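Side-chain contacts in sesquisabinene B synthase 2 (Santalum album, PDB 6A2A), which probably converts farnesyl diphosphate into the sesquiterpene sesquisabinene B, in a reaction that depends on magnesium or manganese ions: residues 407-410 with 411-415; 498-501 with 502-506; 518-521 with 522-526. One frame throughout, in Å; residues are numbered along the deposited sequence.

Contact 1 of 3, residues 407-410 with 411-415; sequences EEYL and DNALV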
ATOM      1  N   GLU A 407     -13.710 -16.943 -36.310  1.00 30.76           N
ATOM      2  CA  GLU A 407     -12.242 -16.794 -36.299  1.00 30.85           C
ATOM      3  C   GLU A 407     -11.868 -15.295 -36.190  1.00 26.60           C
ATOM      4  O   GLU A 407     -10.962 -14.988 -35.418  1.00 28.35           O
ATOM      5  CB  GLU A 407     -11.561 -17.528 -37.467  1.00 40.82           C
ATOM      6  CG  GLU A 407     -10.565 -18.620 -36.993  1.00 47.89           C
ATOM      7  CD  GLU A 407     -11.087 -20.056 -36.822  1.00 51.99           C
ATOM      8  OE1 GLU A 407     -12.286 -20.300 -37.184  1.00 51.92           O
ATOM      9  OE2 GLU A 407     -10.291 -20.957 -36.342  1.00 39.93           O
ATOM     10  N   GLU A 408     -12.562 -14.353 -36.830  1.00 25.68           N
ATOM     11  CA  GLU A 408     -12.190 -12.956 -36.680  1.00 27.36           C
ATOM     12  C   GLU A 408     -12.506 -12.478 -35.246  1.00 24.46           C
ATOM     13  O   GLU A 408     -11.742 -11.657 -34.663  1.00 23.39           O
ATOM     14  CB  GLU A 408     -12.741 -12.025 -37.772  1.00 33.00           C
ATOM     15  CG  GLU A 408     -14.198 -11.652 -37.691  1.00 42.66           C
ATOM     16  CD  GLU A 408     -14.713 -10.816 -38.869  1.00 40.08           C
ATOM     17  OE1 GLU A 408     -15.347 -11.400 -39.808  1.00 38.24           O
ATOM     18  OE2 GLU A 408     -14.445  -9.594 -38.868  1.00 32.07           O
ATOM     19  N   TYR A 409     -13.618 -12.930 -34.721  1.00 21.86           N
ATOM     20  CA  TYR A 409     -13.993 -12.588 -33.327  1.00 21.44           C
ATOM     21  C   TYR A 409     -12.943 -13.113 -32.329  1.00 23.59           C
ATOM     22  O   TYR A 409     -12.431 -12.348 -31.511  1.00 21.24           O
ATOM     23  CB  TYR A 409     -15.383 -13.143 -33.035  1.00 21.37           C
ATOM     24  CG  TYR A 409     -15.705 -13.128 -31.567  1.00 19.26           C
ATOM     25  CD1 TYR A 409     -16.077 -11.959 -30.959  1.00 20.47           C
ATOM     26  CD2 TYR A 409     -15.615 -14.287 -30.807  1.00 20.78           C
ATOM     27  CE1 TYR A 409     -16.356 -11.917 -29.602  1.00 19.77           C
ATOM     28  CE2 TYR A 409     -15.954 -14.276 -29.474  1.00 18.76           C
ATOM     29  CZ  TYR A 409     -16.243 -13.076 -28.860  1.00 19.77           C
ATOM     30  OH  TYR A 409     -16.567 -13.035 -27.539  1.00 21.37           O
ATOM     31  N   LEU A 410     -12.549 -14.378 -32.410  1.00 19.97           N
ATOM     32  CA  LEU A 410     -11.665 -14.948 -31.375  1.00 19.91           C
ATOM     33  C   LEU A 410     -10.271 -14.353 -31.451  1.00 21.94           C
ATOM     34  O   LEU A 410      -9.608 -14.204 -30.424  1.00 19.58           O
ATOM     35  CB  LEU A 410     -11.576 -16.477 -31.481  1.00 21.09           C
ATOM     36  CG  LEU A 410     -12.814 -17.248 -31.070  1.00 21.19           C
ATOM     37  CD1 LEU A 410     -12.605 -18.727 -31.316  1.00 22.42           C
ATOM     38  CD2 LEU A 410     -13.179 -17.007 -29.591  1.00 21.32           C
ATOM     39  N   ASP A 411      -9.797 -13.986 -32.654  1.00 21.85           N
ATOM     40  CA  ASP A 411      -8.447 -13.404 -32.705  1.00 21.92           C
ATOM     41  C   ASP A 411      -8.368 -12.114 -31.895  1.00 20.20           C
ATOM     42  O   ASP A 411      -7.325 -11.831 -31.337  1.00 22.69           O
ATOM     43  CB  ASP A 411      -8.021 -13.198 -34.141  1.00 25.32           C
ATOM     44  CG  ASP A 411      -7.317 -14.481 -34.728  1.00 38.08           C
ATOM     45  OD1 ASP A 411      -6.596 -15.251 -33.982  1.00 39.01           O
ATOM     46  OD2 ASP A 411      -7.535 -14.719 -35.948  1.00 44.11           O
ATOM     47  N   ASN A 412      -9.442 -11.345 -31.841  1.00 18.17           N
ATOM     48  CA  ASN A 412      -9.504 -10.156 -31.010  1.00 18.93           C
ATOM     49  C   ASN A 412      -9.949 -10.491 -29.577  1.00 18.77           C
ATOM     50  O   ASN A 412      -9.431  -9.884 -28.632  1.00 16.91           O
ATOM     51  CB  ASN A 412     -10.430  -9.126 -31.620  1.00 19.89           C
ATOM     52  CG  ASN A 412     -10.419  -7.813 -30.894  1.00 18.11           C
ATOM     53  OD1 ASN A 412      -9.412  -7.106 -30.964  1.00 21.31           O
ATOM     54  ND2 ASN A 412     -11.525  -7.480 -30.269  1.00 18.12           N
ATOM     55  N   ALA A 413     -10.900 -11.414 -29.394  1.00 15.48           N
ATOM     56  CA  ALA A 413     -11.508 -11.639 -28.092  1.00 15.85           C
ATOM     57  C   ALA A 413     -10.602 -12.420 -27.125  1.00 16.67           C
ATOM     58  O   ALA A 413     -10.784 -12.385 -25.893  1.00 16.88           O
ATOM     59  CB  ALA A 413     -12.857 -12.313 -28.310  1.00 18.69           C
ATOM     60  N   LEU A 414      -9.606 -13.118 -27.643  1.00 16.43           N
ATOM     61  CA  LEU A 414      -8.605 -13.746 -26.811  1.00 17.41           C
ATOM     62  C   LEU A 414      -7.711 -12.659 -26.202  1.00 18.93           C
ATOM     63  O   LEU A 414      -7.126 -12.919 -25.174  1.00 17.80           O
ATOM     64  CB  LEU A 414      -7.788 -14.789 -27.576  1.00 17.43           C
ATOM     65  CG  LEU A 414      -6.819 -14.243 -28.625  1.00 20.21           C
ATOM     66  CD1 LEU A 414      -5.520 -13.852 -27.997  1.00 18.92           C
ATOM     67  CD2 LEU A 414      -6.597 -15.235 -29.741  1.00 21.71           C
ATOM     68  N   VAL A 415      -7.710 -11.455 -26.781  1.00 18.13           N
ATOM     69  CA  VAL A 415      -7.002 -10.317 -26.178  1.00 17.46           C
ATOM     70  C   VAL A 415      -7.967  -9.605 -25.227  1.00 17.24           C
ATOM     71  O   VAL A 415      -7.596  -9.307 -24.084  1.00 16.89           O
ATOM     72  CB  VAL A 415      -6.458  -9.328 -27.224  1.00 18.88           C
ATOM     73  CG1 VAL A 415      -5.756  -8.158 -26.540  1.00 20.25           C
ATOM     74  CG2 VAL A 415      -5.549 -10.007 -28.201  1.00 18.89           C
TER
HETATM   75  O   HOH W   1     -13.651  -9.433 -30.252  1.00 27.33           O
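In the all-helical metal-binding domain of this terpene synthase, one turn of helix 406-416 joins Y409 to A413 through both backbone and side chain. The tyrosine has its CG anti to the backbone N (chi1 167°), which lays the phenol ring along the helix and over the following turn. There the A413 methyl sits on one ring face in a CH-pi contact, with A413 CB 3.8 Å from the centroid of the Y409 ring. The methyl is displaced toward the hydroxyl end, so that the closest approach to the ring is from A413 CB to Y409 CZ, at 3.5 Å. Behind this pair runs the helical bond from A413 N to Y409 O, 2.8 Å long. Y409 O also receives a weak bond from N412 N and another weak one from a water, and this water accepts from N412 ND2 at 2.9 Å. The amide of N412 is thereby linked, loosely and through the water, to Y409 O, while ND2 also donates to S390 O on helix 377-400.

On another side of the helix, L414 places CG between its backbone N and carbonyl carbon (chi1 71°), folding the side chain back against the carbonyl of L410. Its CD2 comes within 3.3 Å of L410 O, the same oxygen that accepts from L414 N at 3.0 Å. D411 directs OD1 to R450 in a salt bridge, which probably balances its charge.

The phenol OH of Y409 bonds to D461 OD2, next in sequence to N460, and the N412 side chain lies about 3 Å from that of E394. N460 and E394 bind magnesium in another structure of this protein, though no ion is bound here. This is second-shell packing beside the metal site of a class I terpene synthase.

Contact 2 of 3, residues 498-501 with 502-506; sequences GLVR and MWWKR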
ATOM      1  N   GLY A 498     -16.603 -28.303 -28.507  1.00 23.77           N
ATOM      2  CA  GLY A 498     -15.611 -29.058 -29.132  1.00 23.46           C
ATOM      3  C   GLY A 498     -14.300 -28.317 -29.250  1.00 23.39           C
ATOM      4  O   GLY A 498     -13.208 -28.912 -29.194  1.00 24.69           O
ATOM      5  N   LEU A 499     -14.385 -27.002 -29.423  1.00 25.71           N
ATOM      6  CA  LEU A 499     -13.170 -26.240 -29.478  1.00 22.59           C
ATOM      7  C   LEU A 499     -12.472 -26.239 -28.130  1.00 20.69           C
ATOM      8  O   LEU A 499     -11.225 -26.198 -28.093  1.00 22.30           O
ATOM      9  CB  LEU A 499     -13.492 -24.814 -29.916  1.00 23.87           C
ATOM     10  CG  LEU A 499     -13.915 -24.659 -31.368  1.00 26.86           C
ATOM     11  CD1 LEU A 499     -14.141 -23.183 -31.692  1.00 27.16           C
ATOM     12  CD2 LEU A 499     -12.891 -25.271 -32.317  1.00 26.97           C
ATOM     13  N   VAL A 500     -13.236 -26.204 -27.044  1.00 19.17           N
ATOM     14  CA  VAL A 500     -12.630 -26.251 -25.727  1.00 19.31           C
ATOM     15  C   VAL A 500     -11.836 -27.545 -25.600  1.00 20.33           C
ATOM     16  O   VAL A 500     -10.728 -27.553 -25.083  1.00 18.50           O
ATOM     17  CB  VAL A 500     -13.694 -26.138 -24.648  1.00 18.76           C
ATOM     18  CG1 VAL A 500     -13.182 -26.537 -23.288  1.00 19.24           C
ATOM     19  CG2 VAL A 500     -14.311 -24.751 -24.673  1.00 19.10           C
ATOM     20  N   ARG A 501     -12.455 -28.672 -26.032  1.00 20.00           N
ATOM     21  CA  ARG A 501     -11.742 -29.945 -25.873  1.00 20.65           C
ATOM     22  C   ARG A 501     -10.474 -29.979 -26.734  1.00 20.17           C
ATOM     23  O   ARG A 501      -9.421 -30.413 -26.283  1.00 22.42           O
ATOM     24  CB  ARG A 501     -12.642 -31.137 -26.210  1.00 23.04           C
ATOM     25  CG  ARG A 501     -13.789 -31.270 -25.219  1.00 26.70           C
ATOM     26  CD  ARG A 501     -14.587 -32.576 -25.375  1.00 30.09           C
ATOM     27  NE  ARG A 501     -15.156 -32.659 -26.690  1.00 31.70           N
ATOM     28  CZ  ARG A 501     -16.373 -32.223 -27.022  1.00 31.15           C
ATOM     29  NH1 ARG A 501     -17.169 -31.676 -26.124  1.00 29.30           N
ATOM     30  NH2 ARG A 501     -16.800 -32.355 -28.264  1.00 36.51           N
ATOM     31  N   MET A 502     -10.581 -29.453 -27.944  1.00 22.05           N
ATOM     32  CA  MET A 502      -9.408 -29.383 -28.861  1.00 22.40           C
ATOM     33  C   MET A 502      -8.266 -28.561 -28.251  1.00 18.98           C
ATOM     34  O   MET A 502      -7.116 -28.949 -28.273  1.00 20.39           O
ATOM     35  CB  MET A 502      -9.846 -28.770 -30.195  1.00 22.44           C
ATOM     36  CG  MET A 502      -8.709 -28.638 -31.208  1.00 26.01           C
ATOM     37  SD  MET A 502      -7.761 -27.074 -31.193  1.00 31.91           S
ATOM     38  CE  MET A 502      -9.090 -25.965 -31.623  1.00 27.52           C
ATOM     39  N   TRP A 503      -8.549 -27.348 -27.777  1.00 21.72           N
ATOM     40  CA  TRP A 503      -7.459 -26.500 -27.267  1.00 18.52           C
ATOM     41  C   TRP A 503      -6.863 -27.080 -25.991  1.00 20.17           C
ATOM     42  O   TRP A 503      -5.682 -26.980 -25.771  1.00 18.95           O
ATOM     43  CB  TRP A 503      -7.950 -25.063 -27.084  1.00 19.67           C
ATOM     44  CG  TRP A 503      -8.084 -24.246 -28.327  1.00 19.26           C
ATOM     45  CD1 TRP A 503      -9.219 -23.754 -28.886  1.00 20.20           C
ATOM     46  CD2 TRP A 503      -7.005 -23.812 -29.170  1.00 17.58           C
ATOM     47  NE1 TRP A 503      -8.935 -23.069 -30.052  1.00 22.81           N
ATOM     48  CE2 TRP A 503      -7.585 -23.084 -30.233  1.00 19.50           C
ATOM     49  CE3 TRP A 503      -5.631 -24.025 -29.153  1.00 20.54           C
ATOM     50  CZ2 TRP A 503      -6.812 -22.531 -31.245  1.00 20.37           C
ATOM     51  CZ3 TRP A 503      -4.877 -23.523 -30.193  1.00 22.43           C
ATOM     52  CH2 TRP A 503      -5.462 -22.753 -31.173  1.00 20.22           C
ATOM     53  N   TRP A 504      -7.679 -27.751 -25.149  1.00 18.22           N
ATOM     54  CA  TRP A 504      -7.117 -28.482 -24.051  1.00 16.58           C
ATOM     55  C   TRP A 504      -6.147 -29.573 -24.532  1.00 16.58           C
ATOM     56  O   TRP A 504      -5.143 -29.795 -23.902  1.00 18.01           O
ATOM     57  CB  TRP A 504      -8.245 -29.079 -23.180  1.00 16.98           C
ATOM     58  CG  TRP A 504      -8.541 -28.314 -21.927  1.00 17.33           C
ATOM     59  CD1 TRP A 504      -9.650 -27.559 -21.709  1.00 17.24           C
ATOM     60  CD2 TRP A 504      -7.725 -28.163 -20.765  1.00 17.43           C
ATOM     61  NE1 TRP A 504      -9.597 -26.993 -20.471  1.00 18.06           N
ATOM     62  CE2 TRP A 504      -8.445 -27.347 -19.863  1.00 16.71           C
ATOM     63  CE3 TRP A 504      -6.489 -28.679 -20.345  1.00 17.72           C
ATOM     64  CZ2 TRP A 504      -7.983 -27.048 -18.589  1.00 16.40           C
ATOM     65  CZ3 TRP A 504      -6.016 -28.348 -19.096  1.00 19.88           C
ATOM     66  CH2 TRP A 504      -6.768 -27.555 -18.221  1.00 17.61           C
ATOM     67  N   LYS A 505      -6.510 -30.310 -25.558  1.00 18.99           N
ATOM     68  CA  LYS A 505      -5.578 -31.321 -26.123  1.00 18.25           C
ATOM     69  C   LYS A 505      -4.225 -30.699 -26.510  1.00 20.82           C
ATOM     70  O   LYS A 505      -3.156 -31.241 -26.241  1.00 19.91           O
ATOM     71  CB  LYS A 505      -6.257 -31.992 -27.307  1.00 20.39           C
ATOM     72  CG  LYS A 505      -7.318 -33.039 -26.950  1.00 20.70           C
ATOM     73  CD  LYS A 505      -8.152 -33.374 -28.141  1.00 21.42           C
ATOM     74  CE  LYS A 505      -9.298 -34.295 -27.817  1.00 23.91           C
ATOM     75  NZ  LYS A 505     -10.071 -34.631 -29.026  1.00 28.98           N
ATOM     76  N   ARG A 506      -4.272 -29.526 -27.126  1.00 20.30           N
ATOM     77  CA  ARG A 506      -3.026 -28.828 -27.490  1.00 21.46           C
ATOM     78  C   ARG A 506      -2.254 -28.391 -26.259  1.00 19.69           C
ATOM     79  O   ARG A 506      -1.055 -28.529 -26.186  1.00 22.54           O
ATOM     80  CB  ARG A 506      -3.405 -27.673 -28.439  1.00 24.13           C
ATOM     81  CG  ARG A 506      -4.176 -28.149 -29.654  1.00 25.08           C
ATOM     82  CD  ARG A 506      -4.105 -27.284 -30.897  1.00 28.26           C
ATOM     83  NE  ARG A 506      -2.881 -27.554 -31.620  1.00 28.51           N
ATOM     84  CZ  ARG A 506      -2.611 -27.047 -32.823  1.00 29.52           C
ATOM     85  NH1 ARG A 506      -3.492 -26.256 -33.438  1.00 34.96           N
ATOM     86  NH2 ARG A 506      -1.478 -27.366 -33.403  1.00 33.50           N
TER
HETATM   87  O   HOH W   2     -13.174 -33.854 -28.584  1.00 45.07           O
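M502 starts with CG anti to its backbone N (chi1 179°) and then bends at chi2 and chi3, turning its methyl across the surface of helix 489-510 toward L499. M502 CE thus reaches L499 CD2 at 3.9 Å, the two side chains lying side by side, and the same methyl rests over the rim of one face of the W503 ring. V500, whose CG1 is likewise anti to the backbone N (chi1 165°), runs alongside W504 and meets it with V500 CG1 4.0 Å from W504 CD1. V500 O lies at the edge of this indole, 3.5 Å from W504 CD1, and accepts the helical bond from W504 N at 3.1 Å.

The polar ends gather on a different side. One water accepts from R501 NE at 3.0 Å and from K505 NZ at 3.2 Å, bridging two like charges whose R501 NE and K505 NZ atoms stand 5.9 Å apart. It meets the guanidinium in plane, at the edge, while G498 CA lies over one face of that group. On helix 178-192, D181 forms a salt bridge with K505 NZ and probably balances its charge, whereas R184 brings a like charge close to R501.

W504 NE1 bonds to H533 NE2 and its ring stacks on W217. The pattern is that of an amphipathic helix within an alpha-helical bundle, one side packed on helices 447-462 and 521-535, the other carrying R501 and K505.

Contact 3 of 3, residues 518-521 with 522-526; sequences AEPF and LSFTV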
ATOM      1  N   ALA A 518       9.075 -22.524 -18.089  1.00 27.82           N
ATOM      2  CA  ALA A 518       9.343 -23.242 -16.853  1.00 28.10           C
ATOM      3  C   ALA A 518       8.249 -22.929 -15.840  1.00 27.23           C
ATOM      4  O   ALA A 518       7.480 -21.981 -16.005  1.00 23.36           O
ATOM      5  CB  ALA A 518      10.663 -22.824 -16.275  1.00 28.58           C
ATOM      6  N   GLU A 519       8.284 -23.655 -14.748  1.00 25.55           N
ATOM      7  CA  GLU A 519       7.517 -23.237 -13.549  1.00 25.85           C
ATOM      8  C   GLU A 519       8.025 -21.894 -13.029  1.00 25.58           C
ATOM      9  O   GLU A 519       9.220 -21.617 -13.072  1.00 26.00           O
ATOM     10  CB  GLU A 519       7.620 -24.309 -12.462  1.00 24.64           C
ATOM     11  CG  GLU A 519       7.008 -25.636 -12.895  1.00 25.66           C
ATOM     12  CD  GLU A 519       5.505 -25.664 -13.081  1.00 27.61           C
ATOM     13  OE1 GLU A 519       4.847 -24.603 -12.847  1.00 28.18           O
ATOM     14  OE2 GLU A 519       4.988 -26.702 -13.521  1.00 25.70           O
ATOM     15  N   PRO A 520       7.146 -21.047 -12.498  1.00 22.26           N
ATOM     16  CA  PRO A 520       5.725 -21.306 -12.290  1.00 20.84           C
ATOM     17  C   PRO A 520       4.788 -20.873 -13.432  1.00 21.44           C
ATOM     18  O   PRO A 520       3.583 -21.159 -13.398  1.00 21.78           O
ATOM     19  CB  PRO A 520       5.375 -20.451 -11.072  1.00 20.94           C
ATOM     20  CG  PRO A 520       6.323 -19.291 -11.191  1.00 22.54           C
ATOM     21  CD  PRO A 520       7.602 -19.902 -11.731  1.00 21.73           C
ATOM     22  N   PHE A 521       5.325 -20.287 -14.480  1.00 20.00           N
ATOM     23  CA  PHE A 521       4.531 -19.880 -15.657  1.00 19.57           C
ATOM     24  C   PHE A 521       3.809 -21.050 -16.336  1.00 20.09           C
ATOM     25  O   PHE A 521       2.683 -20.877 -16.719  1.00 17.34           O
ATOM     26  CB  PHE A 521       5.386 -19.131 -16.683  1.00 19.81           C
ATOM     27  CG  PHE A 521       4.559 -18.556 -17.802  1.00 16.95           C
ATOM     28  CD1 PHE A 521       3.741 -17.466 -17.584  1.00 17.58           C
ATOM     29  CD2 PHE A 521       4.566 -19.123 -19.050  1.00 18.49           C
ATOM     30  CE1 PHE A 521       2.973 -16.938 -18.612  1.00 17.34           C
ATOM     31  CE2 PHE A 521       3.826 -18.585 -20.090  1.00 20.60           C
ATOM     32  CZ  PHE A 521       3.003 -17.504 -19.859  1.00 17.42           C
ATOM     33  N   LEU A 522       4.390 -22.266 -16.403  1.00 17.65           N
ATOM     34  CA  LEU A 522       3.671 -23.370 -16.961  1.00 20.02           C
ATOM     35  C   LEU A 522       2.363 -23.617 -16.198  1.00 19.36           C
ATOM     36  O   LEU A 522       1.335 -23.878 -16.796  1.00 21.44           O
ATOM     37  CB  LEU A 522       4.553 -24.614 -16.838  1.00 21.24           C
ATOM     38  CG  LEU A 522       5.772 -24.641 -17.736  1.00 21.84           C
ATOM     39  CD1 LEU A 522       6.645 -25.829 -17.319  1.00 28.59           C
ATOM     40  CD2 LEU A 522       5.396 -24.711 -19.200  1.00 23.01           C
ATOM     41  N   SER A 523       2.430 -23.584 -14.884  1.00 19.37           N
ATOM     42  CA  SER A 523       1.218 -23.777 -14.051  1.00 19.00           C
ATOM     43  C   SER A 523       0.210 -22.625 -14.217  1.00 18.59           C
ATOM     44  O   SER A 523      -1.004 -22.901 -14.271  1.00 19.19           O
ATOM     45  CB  SER A 523       1.586 -23.928 -12.624  1.00 19.98           C
ATOM     46  OG  SER A 523       2.213 -25.188 -12.450  1.00 22.71           O
ATOM     47  N   PHE A 524       0.706 -21.379 -14.298  1.00 17.65           N
ATOM     48  CA  PHE A 524      -0.186 -20.206 -14.405  1.00 17.35           C
ATOM     49  C   PHE A 524      -1.027 -20.365 -15.669  1.00 17.28           C
ATOM     50  O   PHE A 524      -2.208 -20.042 -15.667  1.00 17.65           O
ATOM     51  CB  PHE A 524       0.571 -18.879 -14.500  1.00 17.52           C
ATOM     52  CG  PHE A 524       1.421 -18.464 -13.336  1.00 19.11           C
ATOM     53  CD1 PHE A 524       1.298 -19.052 -12.079  1.00 18.91           C
ATOM     54  CD2 PHE A 524       2.402 -17.491 -13.498  1.00 18.07           C
ATOM     55  CE1 PHE A 524       2.106 -18.645 -11.025  1.00 21.36           C
ATOM     56  CE2 PHE A 524       3.198 -17.094 -12.451  1.00 18.89           C
ATOM     57  CZ  PHE A 524       3.063 -17.673 -11.202  1.00 21.77           C
ATOM     58  N   THR A 525      -0.386 -20.792 -16.761  1.00 15.81           N
ATOM     59  CA  THR A 525      -1.034 -20.807 -18.062  1.00 18.15           C
ATOM     60  C   THR A 525      -2.185 -21.824 -18.086  1.00 17.18           C
ATOM     61  O   THR A 525      -3.207 -21.610 -18.697  1.00 18.57           O
ATOM     62  CB  THR A 525       0.021 -21.038 -19.155  1.00 18.74           C
ATOM     63  OG1 THR A 525       0.961 -19.967 -19.109  1.00 21.78           O
ATOM     64  CG2 THR A 525      -0.559 -21.104 -20.537  1.00 20.80           C
ATOM     65  N   VAL A 526      -1.994 -22.933 -17.356  1.00 15.92           N
ATOM     66  CA  VAL A 526      -3.006 -23.921 -17.265  1.00 17.44           C
ATOM     67  C   VAL A 526      -4.076 -23.480 -16.247  1.00 15.31           C
ATOM     68  O   VAL A 526      -5.242 -23.673 -16.526  1.00 17.04           O
ATOM     69  CB  VAL A 526      -2.453 -25.310 -16.920  1.00 19.41           C
ATOM     70  CG1 VAL A 526      -3.618 -26.300 -16.845  1.00 19.64           C
ATOM     71  CG2 VAL A 526      -1.433 -25.751 -17.968  1.00 22.04           C
TER
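E519 and S523 are joined by a short side-chain hydrogen bond at the start of helix 521-535: S523 OG donates to E519 OE1 at 2.7 Å, meeting it on the syn side, 22° out of the carboxylate plane. S523 N adds a weak bond to the same oxygen. The glutamate chain, bent at chi2, folds back to deliver OE1 to both donors.

The neighbouring carbonyls are also engaged. A518 O takes L522 N at 3.1 Å from above its carbonyl plane, and P520 O takes F524 N at 3.0 Å. F521 O accepts twice, from T525 N and from T525 OG1, each at 3.1 Å and from opposite faces of the carbonyl plane. T525 OG1 also lies over one face of the F521 ring, 3.3 Å from F521 CZ.

P520, which follows a cis peptide bond, sets its CB 3.6 Å from F524 CZ, and P520 O lies over a face of that ring. Replacing F524 by an alanine would remove the ring that P520 CB packs on and would probably leave a gap beside T430 and L298. The arrangement is a helix N-terminus held by a preceding acidic side chain and by a threonine bonding back to the carbonyl four residues earlier, packed against helices 419-430 and 447-462.

The three contacts follow one another along the chain, and helix 447-462 touches side chains of all of them. Contact 1 and contact 2 have centres 16 Å apart and their nearest atoms about 5 Å apart, without touching. Contacts 2 and 3 meet directly, W504 CH2 packing on V526 CG1 at 3.7 Å, where helices 489-510 and 521-535, successive in the chain, come together. Contact 3 is 23 Å from contact 1, centre to centre. Contact 1 adjoins the metal site, empty of ions here: between side chains, N412 is about 3 Å from E394 and Y409 about 7 Å from N460. V500 of contact 2 is about 10 Å from N460, and contact 3 lies away from the magnesium-binding residues.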